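Telomerase reverse transcriptase (Candida tropicalis MYA-3404, PDB 6ZD1) probably lengthens chromosome ends as a reverse transcriptase, adding telomeric DNA repeats copied from a template within the telomerase RNA. Local coordinates at residues E10-I15 and R35-V40; P575-R580 and I627-A632; N588-Y593 and I653-E658. All coordinates share one frame; numbering follows the deposited sequence.

Interaction 1. Residues E10-I15 and R35-V40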
loop_
_atom_site.group_PDB
_atom_site.type_symbol
_atom_site.label_atom_id
_atom_site.label_comp_id
_atom_site.label_asym_id
_atom_site.label_seq_id
_atom_site.Cartn_x
_atom_site.Cartn_y
_atom_site.Cartn_z
ATOM N N GLU A 10 3.212 19.321 -30.333
ATOM C CA GLU A 10 3.328 19.110 -28.892
ATOM C C GLU A 10 4.212 17.914 -28.560
ATOM O O GLU A 10 4.997 17.969 -27.606
ATOM C CB GLU A 10 1.938 18.932 -28.276
ATOM C CG GLU A 10 1.158 20.232 -28.113
ATOM C CD GLU A 10 -0.347 20.021 -28.120
ATOM O OE1 GLU A 10 -1.033 20.661 -28.944
ATOM O OE2 GLU A 10 -0.844 19.213 -27.307
ATOM N N VAL A 11 4.107 16.830 -29.330
ATOM C CA VAL A 11 4.922 15.649 -29.059
ATOM C C VAL A 11 6.392 15.951 -29.314
ATOM O O VAL A 11 7.264 15.596 -28.513
ATOM C CB VAL A 11 4.442 14.451 -29.898
ATOM C CG1 VAL A 11 5.400 13.279 -29.734
ATOM C CG2 VAL A 11 3.037 14.046 -29.490
ATOM N N LEU A 12 6.690 16.616 -30.433
ATOM C CA LEU A 12 8.069 16.996 -30.715
ATOM C C LEU A 12 8.599 17.967 -29.668
ATOM O O LEU A 12 9.800 17.976 -29.379
ATOM C CB LEU A 12 8.167 17.596 -32.118
ATOM C CG LEU A 12 9.559 17.914 -32.665
ATOM C CD1 LEU A 12 9.755 17.289 -34.038
ATOM C CD2 LEU A 12 9.770 19.418 -32.728
ATOM N N ALA A 13 7.717 18.772 -29.069
ATOM C CA ALA A 13 8.137 19.657 -27.990
ATOM C C ALA A 13 8.432 18.894 -26.709
ATOM O O ALA A 13 9.199 19.380 -25.873
ATOM C CB ALA A 13 7.066 20.717 -27.727
ATOM N N GLU A 14 7.861 17.703 -26.545
ATOM C CA GLU A 14 8.122 16.905 -25.357
ATOM C C GLU A 14 9.490 16.249 -25.393
ATOM O O GLU A 14 9.982 15.808 -24.348
ATOM C CB GLU A 14 7.053 15.826 -25.200
ATOM C CG GLU A 14 6.278 15.909 -23.907
ATOM C CD GLU A 14 5.485 14.651 -23.638
ATOM O OE1 GLU A 14 6.111 13.596 -23.407
ATOM O OE2 GLU A 14 4.238 14.717 -23.674
ATOM N N ILE A 15 10.120 16.188 -26.566
ATOM C CA ILE A 15 11.356 15.444 -26.743
ATOM C C ILE A 15 12.580 16.357 -26.714
ATOM O O ILE A 15 13.707 15.887 -26.888
ATOM C CB ILE A 15 11.287 14.621 -28.041
ATOM C CG1 ILE A 15 9.905 13.974 -28.158
ATOM C CG2 ILE A 15 12.321 13.523 -28.063
ATOM C CD1 ILE A 15 9.749 13.049 -29.354
ATOM N N ARG A 35 14.243 16.843 -38.117
ATOM C CA ARG A 35 13.251 16.611 -39.156
ATOM C C ARG A 35 12.890 15.147 -39.316
ATOM O O ARG A 35 11.743 14.844 -39.654
ATOM C CB ARG A 35 13.746 17.148 -40.513
ATOM C CG ARG A 35 13.288 18.565 -40.849
ATOM C CD ARG A 35 13.641 19.544 -39.738
ATOM N NE ARG A 35 13.127 20.887 -39.984
ATOM C CZ ARG A 35 13.894 21.951 -40.193
ATOM N NH1 ARG A 35 15.215 21.834 -40.177
ATOM N NH2 ARG A 35 13.336 23.135 -40.408
ATOM N N GLY A 36 13.829 14.232 -39.067
ATOM C CA GLY A 36 13.477 12.826 -39.030
ATOM C C GLY A 36 12.574 12.492 -37.863
ATOM O O GLY A 36 11.758 11.569 -37.949
ATOM N N ILE A 37 12.694 13.243 -36.764
ATOM C CA ILE A 37 11.814 13.035 -35.620
ATOM C C ILE A 37 10.376 13.360 -35.999
ATOM O O ILE A 37 9.458 12.564 -35.770
ATOM C CB ILE A 37 12.281 13.878 -34.420
ATOM C CG1 ILE A 37 13.698 13.475 -34.015
ATOM C CG2 ILE A 37 11.315 13.723 -33.253
ATOM C CD1 ILE A 37 13.839 11.998 -33.734
ATOM N N LYS A 38 10.163 14.535 -36.596
ATOM C CA LYS A 38 8.817 14.907 -37.015
ATOM C C LYS A 38 8.266 13.924 -38.038
ATOM O O LYS A 38 7.049 13.720 -38.112
ATOM C CB LYS A 38 8.820 16.328 -37.580
ATOM C CG LYS A 38 7.436 16.888 -37.863
ATOM C CD LYS A 38 7.508 18.302 -38.413
ATOM C CE LYS A 38 8.132 19.252 -37.403
ATOM N NZ LYS A 38 8.220 20.646 -37.921
ATOM N N ASN A 39 9.144 13.284 -38.814
ATOM C CA ASN A 39 8.683 12.273 -39.758
ATOM C C ASN A 39 8.123 11.060 -39.028
ATOM O O ASN A 39 7.091 10.508 -39.427
ATOM C CB ASN A 39 9.824 11.865 -40.690
ATOM C CG ASN A 39 9.344 11.051 -41.877
ATOM O OD1 ASN A 39 9.152 9.839 -41.779
ATOM N ND2 ASN A 39 9.152 11.716 -43.009
ATOM N N VAL A 40 8.768 10.653 -37.933
ATOM C CA VAL A 40 8.287 9.500 -37.184
ATOM C C VAL A 40 7.033 9.860 -36.400
ATOM O O VAL A 40 6.043 9.120 -36.417
ATOM C CB VAL A 40 9.393 8.963 -36.258
ATOM C CG1 VAL A 40 8.867 7.809 -35.409
ATOM C CG2 VAL A 40 10.597 8.527 -37.073
#
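Leu12 reaches across from helix 8-14 and sets one methyl, CD1, against the first turn of helix 36-50. Three atoms of that turn define where it lands: CD1 is 3.8 Å from the backbone N of Lys38, 3.8 Å from CB of Lys38, and 4.0 Å from CG2 of Ile37. The methyl therefore rests against both main chain and side-chain roots, which fits the close approach of the backbones, 6.7 Å between the CA atoms of Leu12 and Lys38. This seat is the tight part of the contact. A chi1 of -173° places CG of Leu12 opposite its own backbone N and carries the branch outward to the second helix.

Ile37 presents its short branch. With chi1 at -60°, CG1 lies opposite the carbonyl carbon and CG2 is left to meet Leu12 and, more distantly at 4.3 Å, CD1 of Ile15. Ile37 and Ile15 are both buried, and they form an inner side that touches more loosely than the seat of Leu12.

The solvent side begins past CB of Lys38. Beyond that atom the lysine chain bends at chi3, and no contact across the segments involves NZ. No hydrogen bond or salt bridge joins the segments; with 163 Å² buried in total, the contact is small and rests on apolar packing.

Helix 158-179 lies under both segments: Val11 and Glu14 touch Trp166, Ile15 touches Leu159, and Val40 touches Tyr163. The two N-terminal helices thus share a third helix as a floor. Two helices packed against each other and on a third make a small helical cluster, and helix 158-179 lies in the region matching the telomerase RNA-binding domain family.

Interaction 2. Residues P575-R580 and I627-A632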
loop_
_atom_site.group_PDB
_atom_site.type_symbol
_atom_site.label_atom_id
_atom_site.label_comp_id
_atom_site.label_asym_id
_atom_site.label_seq_id
_atom_site.Cartn_x
_atom_site.Cartn_y
_atom_site.Cartn_z
ATOM N N PRO A 575 13.420 -14.154 -5.801
ATOM C CA PRO A 575 13.884 -12.997 -6.582
ATOM C C PRO A 575 14.671 -13.357 -7.839
ATOM O O PRO A 575 15.075 -12.441 -8.564
ATOM C CB PRO A 575 14.769 -12.233 -5.580
ATOM C CG PRO A 575 14.391 -12.771 -4.225
ATOM C CD PRO A 575 14.031 -14.198 -4.463
ATOM N N THR A 576 14.900 -14.645 -8.120
ATOM C CA THR A 576 15.457 -15.121 -9.397
ATOM C C THR A 576 16.819 -14.487 -9.707
ATOM O O THR A 576 16.987 -13.748 -10.680
ATOM C CB THR A 576 14.471 -14.898 -10.552
ATOM O OG1 THR A 576 14.308 -13.495 -10.795
ATOM C CG2 THR A 576 13.118 -15.517 -10.225
ATOM N N CYS A 577 17.797 -14.789 -8.853
ATOM C CA CYS A 577 19.126 -14.174 -8.920
ATOM C C CYS A 577 20.130 -15.156 -9.525
ATOM O O CYS A 577 20.768 -15.937 -8.817
ATOM C CB CYS A 577 19.559 -13.723 -7.530
ATOM S SG CYS A 577 19.296 -14.958 -6.219
ATOM N N LYS A 578 20.276 -15.106 -10.854
ATOM C CA LYS A 578 21.332 -15.849 -11.550
ATOM C C LYS A 578 21.673 -15.080 -12.826
ATOM O O LYS A 578 20.959 -15.197 -13.827
ATOM C CB LYS A 578 20.898 -17.277 -11.859
ATOM C CG LYS A 578 22.028 -18.165 -12.366
ATOM C CD LYS A 578 21.502 -19.341 -13.177
ATOM C CE LYS A 578 20.909 -18.876 -14.501
ATOM N NZ LYS A 578 21.924 -18.211 -15.367
ATOM N N PHE A 579 22.770 -14.320 -12.794
ATOM C CA PHE A 579 23.132 -13.424 -13.886
ATOM C C PHE A 579 24.643 -13.411 -14.070
ATOM O O PHE A 579 25.403 -13.850 -13.204
ATOM C CB PHE A 579 22.633 -11.995 -13.634
ATOM C CG PHE A 579 21.160 -11.903 -13.378
ATOM C CD1 PHE A 579 20.663 -11.979 -12.091
ATOM C CD2 PHE A 579 20.274 -11.740 -14.426
ATOM C CE1 PHE A 579 19.306 -11.896 -11.851
ATOM C CE2 PHE A 579 18.919 -11.657 -14.196
ATOM C CZ PHE A 579 18.433 -11.736 -12.905
ATOM N N ARG A 580 25.075 -12.885 -15.216
ATOM C CA ARG A 580 26.487 -12.759 -15.546
ATOM C C ARG A 580 27.031 -11.358 -15.292
ATOM O O ARG A 580 28.151 -11.053 -15.716
ATOM C CB ARG A 580 26.726 -13.140 -17.008
ATOM C CG ARG A 580 26.134 -14.474 -17.421
ATOM C CD ARG A 580 26.354 -14.737 -18.907
ATOM N NE ARG A 580 25.849 -13.641 -19.733
ATOM C CZ ARG A 580 26.619 -12.792 -20.407
ATOM N NH1 ARG A 580 27.942 -12.912 -20.370
ATOM N NH2 ARG A 580 26.066 -11.823 -21.124
ATOM N N ILE A 627 21.143 -10.554 -3.453
ATOM C CA ILE A 627 22.490 -10.039 -3.691
ATOM C C ILE A 627 23.519 -10.915 -2.987
ATOM O O ILE A 627 24.540 -11.300 -3.571
ATOM C CB ILE A 627 22.592 -8.572 -3.235
ATOM C CG1 ILE A 627 21.686 -7.678 -4.079
ATOM C CG2 ILE A 627 24.029 -8.085 -3.306
ATOM C CD1 ILE A 627 21.613 -6.249 -3.575
ATOM N N GLN A 628 23.257 -11.252 -1.722
ATOM C CA GLN A 628 24.201 -12.062 -0.959
ATOM C C GLN A 628 24.347 -13.452 -1.565
ATOM O O GLN A 628 25.454 -14.002 -1.609
ATOM C CB GLN A 628 23.757 -12.156 0.502
ATOM C CG GLN A 628 24.688 -12.977 1.388
ATOM C CD GLN A 628 24.185 -13.105 2.818
ATOM O OE1 GLN A 628 23.106 -12.615 3.159
ATOM N NE2 GLN A 628 24.969 -13.767 3.663
ATOM N N THR A 629 23.245 -14.033 -2.044
ATOM C CA THR A 629 23.289 -15.410 -2.531
ATOM C C THR A 629 24.185 -15.543 -3.760
ATOM O O THR A 629 24.944 -16.513 -3.880
ATOM C CB THR A 629 21.875 -15.906 -2.847
ATOM O OG1 THR A 629 21.094 -15.931 -1.646
ATOM C CG2 THR A 629 21.915 -17.306 -3.442
ATOM N N SER A 630 24.136 -14.569 -4.668
ATOM C CA SER A 630 24.812 -14.687 -5.953
ATOM C C SER A 630 26.010 -13.757 -6.092
ATOM O O SER A 630 26.577 -13.661 -7.187
ATOM C CB SER A 630 23.824 -14.427 -7.092
ATOM O OG SER A 630 23.274 -13.126 -6.991
ATOM N N PHE A 631 26.426 -13.085 -5.016
ATOM C CA PHE A 631 27.513 -12.119 -5.138
ATOM C C PHE A 631 28.805 -12.796 -5.582
ATOM O O PHE A 631 29.481 -12.322 -6.500
ATOM C CB PHE A 631 27.723 -11.378 -3.818
ATOM C CG PHE A 631 28.757 -10.294 -3.899
ATOM C CD1 PHE A 631 28.413 -9.023 -4.333
ATOM C CD2 PHE A 631 30.080 -10.548 -3.561
ATOM C CE1 PHE A 631 29.365 -8.021 -4.417
ATOM C CE2 PHE A 631 31.037 -9.551 -3.644
ATOM C CZ PHE A 631 30.677 -8.283 -4.070
ATOM N N ALA A 632 29.167 -13.907 -4.936
ATOM C CA ALA A 632 30.426 -14.569 -5.271
ATOM C C ALA A 632 30.427 -15.070 -6.709
ATOM O O ALA A 632 31.440 -14.956 -7.413
ATOM C CB ALA A 632 30.688 -15.721 -4.303
#
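Ser630 OG faces Cys577 across the contact, yet its hydrogen bond goes back along its own helix, to the carbonyl O of Ala626. A chi1 of 60° places OG between the backbone N and carbonyl carbon of Ser630, where it can reach that carbonyl. Toward the other segment the hydroxyl offers only van der Waals contact: OG is 3.8 Å from CB of Cys577, and CB of Ser630 is likewise 3.8 Å from O of Cys577.

Cys577 supplies the other half of the contact. Its SG is 4.3 Å from CB of Thr629, so the sulfur rests on the helix by van der Waals contact alone. Thr629 follows the pattern of Ser630, its OG1 being bonded to the carbonyl O of Glu625. Both hydroxyls are therefore satisfied within the helix.

The 128 Å² buried here joins the loop between strand 565-567 and helix 582-596 to the flank of helix 609-637. Pro575 and Cys577 also touch Ala626 on that helix, while Phe579 turns to Leu585 and Asn588, placing this loop against both helices.

Interaction 3. Residues N588-Y593 and I653-E658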
loop_
_atom_site.group_PDB
_atom_site.type_symbol
_atom_site.label_atom_id
_atom_site.label_comp_id
_atom_site.label_asym_id
_atom_site.label_seq_id
_atom_site.Cartn_x
_atom_site.Cartn_y
_atom_site.Cartn_z
ATOM N N ASN A 588 16.855 -6.494 -12.584
ATOM C CA ASN A 588 15.867 -7.505 -12.234
ATOM C C ASN A 588 15.364 -7.312 -10.807
ATOM O O ASN A 588 14.156 -7.398 -10.552
ATOM C CB ASN A 588 16.469 -8.896 -12.421
ATOM C CG ASN A 588 15.501 -10.001 -12.083
ATOM O OD1 ASN A 588 15.427 -10.444 -10.938
ATOM N ND2 ASN A 588 14.751 -10.457 -13.079
ATOM N N LEU A 589 16.273 -7.030 -9.865
ATOM C CA LEU A 589 15.859 -6.830 -8.480
ATOM C C LEU A 589 15.095 -5.524 -8.302
ATOM O O LEU A 589 14.281 -5.405 -7.379
ATOM C CB LEU A 589 17.070 -6.866 -7.548
ATOM C CG LEU A 589 17.762 -8.215 -7.353
ATOM C CD1 LEU A 589 18.938 -8.073 -6.409
ATOM C CD2 LEU A 589 16.787 -9.270 -6.844
ATOM N N LYS A 590 15.324 -4.539 -9.169
ATOM C CA LYS A 590 14.496 -3.342 -9.121
ATOM C C LYS A 590 13.083 -3.661 -9.589
ATOM O O LYS A 590 12.106 -3.172 -9.009
ATOM C CB LYS A 590 15.121 -2.230 -9.966
ATOM C CG LYS A 590 14.692 -0.823 -9.572
ATOM C CD LYS A 590 13.356 -0.482 -10.178
ATOM C CE LYS A 590 12.754 0.767 -9.586
ATOM N NZ LYS A 590 11.382 0.966 -10.179
ATOM N N GLN A 591 12.956 -4.504 -10.619
ATOM C CA GLN A 591 11.641 -4.994 -11.018
ATOM C C GLN A 591 10.975 -5.769 -9.889
ATOM O O GLN A 591 9.794 -5.554 -9.593
ATOM C CB GLN A 591 11.763 -5.873 -12.259
ATOM C CG GLN A 591 11.914 -5.085 -13.531
ATOM C CD GLN A 591 10.770 -4.114 -13.722
ATOM O OE1 GLN A 591 9.613 -4.519 -13.868
ATOM N NE2 GLN A 591 11.079 -2.822 -13.701
ATOM N N PHE A 592 11.726 -6.657 -9.229
ATOM C CA PHE A 592 11.158 -7.448 -8.141
ATOM C C PHE A 592 10.674 -6.557 -7.006
ATOM O O PHE A 592 9.589 -6.779 -6.451
ATOM C CB PHE A 592 12.192 -8.452 -7.631
ATOM C CG PHE A 592 11.795 -9.137 -6.351
ATOM C CD1 PHE A 592 10.960 -10.242 -6.372
ATOM C CD2 PHE A 592 12.264 -8.681 -5.128
ATOM C CE1 PHE A 592 10.594 -10.877 -5.198
ATOM C CE2 PHE A 592 11.898 -9.310 -3.951
ATOM C CZ PHE A 592 11.062 -10.410 -3.986
ATOM N N TYR A 593 11.453 -5.531 -6.661
ATOM C CA TYR A 593 11.101 -4.676 -5.531
ATOM C C TYR A 593 9.807 -3.919 -5.798
ATOM O O TYR A 593 8.887 -3.928 -4.971
ATOM C CB TYR A 593 12.243 -3.704 -5.240
ATOM C CG TYR A 593 12.069 -2.911 -3.967
ATOM C CD1 TYR A 593 12.539 -3.404 -2.760
ATOM C CD2 TYR A 593 11.449 -1.667 -3.971
ATOM C CE1 TYR A 593 12.386 -2.694 -1.591
ATOM C CE2 TYR A 593 11.292 -0.945 -2.798
ATOM C CZ TYR A 593 11.765 -1.466 -1.611
ATOM O OH TYR A 593 11.624 -0.764 -0.436
ATOM N N ILE A 653 15.552 3.462 -2.621
ATOM C CA ILE A 653 15.089 4.293 -1.511
ATOM C C ILE A 653 14.119 5.365 -2.002
ATOM O O ILE A 653 13.090 5.628 -1.368
ATOM C CB ILE A 653 16.293 4.906 -0.775
ATOM C CG1 ILE A 653 17.123 3.805 -0.118
ATOM C CG2 ILE A 653 15.833 5.911 0.267
ATOM C CD1 ILE A 653 18.325 4.319 0.634
ATOM N N GLU A 654 14.438 6.005 -3.132
ATOM C CA GLU A 654 13.572 7.049 -3.675
ATOM C C GLU A 654 12.192 6.506 -4.028
ATOM O O GLU A 654 11.177 7.164 -3.772
ATOM C CB GLU A 654 14.221 7.679 -4.908
ATOM C CG GLU A 654 14.812 9.063 -4.683
ATOM C CD GLU A 654 13.777 10.169 -4.793
ATOM O OE1 GLU A 654 12.581 9.855 -4.970
ATOM O OE2 GLU A 654 14.162 11.355 -4.707
ATOM N N THR A 655 12.133 5.326 -4.647
ATOM C CA THR A 655 10.837 4.771 -5.027
ATOM C C THR A 655 9.980 4.488 -3.799
ATOM O O THR A 655 8.775 4.766 -3.796
ATOM C CB THR A 655 11.023 3.502 -5.856
ATOM O OG1 THR A 655 11.915 3.765 -6.947
ATOM C CG2 THR A 655 9.685 3.044 -6.412
ATOM N N THR A 656 10.589 3.952 -2.739
ATOM C CA THR A 656 9.832 3.646 -1.532
ATOM C C THR A 656 9.278 4.917 -0.902
ATOM O O THR A 656 8.086 4.998 -0.586
ATOM C CB THR A 656 10.722 2.898 -0.537
ATOM O OG1 THR A 656 11.231 1.704 -1.147
ATOM C CG2 THR A 656 9.942 2.534 0.722
ATOM N N ILE A 657 10.122 5.941 -0.753
ATOM C CA ILE A 657 9.669 7.178 -0.129
ATOM C C ILE A 657 8.605 7.845 -0.989
ATOM O O ILE A 657 7.591 8.333 -0.477
ATOM C CB ILE A 657 10.861 8.114 0.136
ATOM C CG1 ILE A 657 11.839 7.468 1.120
ATOM C CG2 ILE A 657 10.378 9.435 0.702
ATOM C CD1 ILE A 657 11.229 7.177 2.474
ATOM N N GLU A 658 8.802 7.844 -2.311
ATOM C CA GLU A 658 7.845 8.477 -3.212
ATOM C C GLU A 658 6.497 7.768 -3.166
ATOM O O GLU A 658 5.448 8.416 -3.046
ATOM C CB GLU A 658 8.405 8.479 -4.637
ATOM C CG GLU A 658 7.953 9.628 -5.530
ATOM C CD GLU A 658 6.673 9.325 -6.290
ATOM O OE1 GLU A 658 6.162 10.232 -6.985
ATOM O OE2 GLU A 658 6.179 8.182 -6.196
#
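Tyr593 and Thr656 meet with their side chains at about a right angle, the tyrosine extending from helix 582-596 to the flank of helix 642-664. Their hydroxyls are joined by a hydrogen bond of 2.6 Å between Tyr593 OH and Thr656 OG1. The threonine oxygen approaches the ring at its edge, near the ring plane, rather than over a face: it is 3.1 Å from CE2 of Tyr593. The angle CZ-OH...OG1 at the phenol oxygen is about 106°, so the partner lies to the CE2 side of the C-O bond instead of straight beyond it.

The torsions account for this meeting. In Tyr593, chi1 of -171° sets the ring opposite the backbone N and sends it over the 9.3 Å that separates the CA atoms of Tyr593 and Thr656. Thr656 has chi1 of -57°, which keeps OG1 beside its own backbone N; from there the hydroxyl also bonds the carbonyl O of Ile652 one turn earlier. Its CG2 methyl stands 3.9 Å from OH of Tyr593, an apolar flank to the polar bond.

Lys590 and Thr655 pass at a slant and touch more lightly. The lysine chain bends at chi2, and its CE comes 4.1 Å from OG1 of Thr655, an oxygen already bonded to the carbonyl O of Val651.

All four touching residues are buried, and Ile677 touches Thr656. The phenol is thus paired in a buried setting of mixed aliphatic and hydroxyl side chains, and Thr656 OG1, held by both Tyr593 and a backbone carbonyl, links the side-chain bond to the helix itself. This chemistry is consistent with a restrained phenol end, with Ile619, Thr623 and Ile652 bordering the ring, in helices that probably correspond to the thumb-like C-terminal extension of telomerases.

How the interactions relate
From the N terminus, interaction 1 comes first, joining helix 8-14 to the start of helix 36-50 across a linker of which residues 18-33 are not modelled. It closes long before the others open, and its centre lies about 41 Å from the centre of interaction 2 and about 31 Å from that of interaction 3. Those two cross: 575-580, 588-593, 627-632 and 653-658 alternate along the chain, so each loop is entered before the other is complete. They also touch, with CG1 of Ile627 3.6 Å from CD1 of Leu589. Together they tie the loop after strand 565-567 and helices 582-596, 609-637 and 642-664 into one C-terminal bundle.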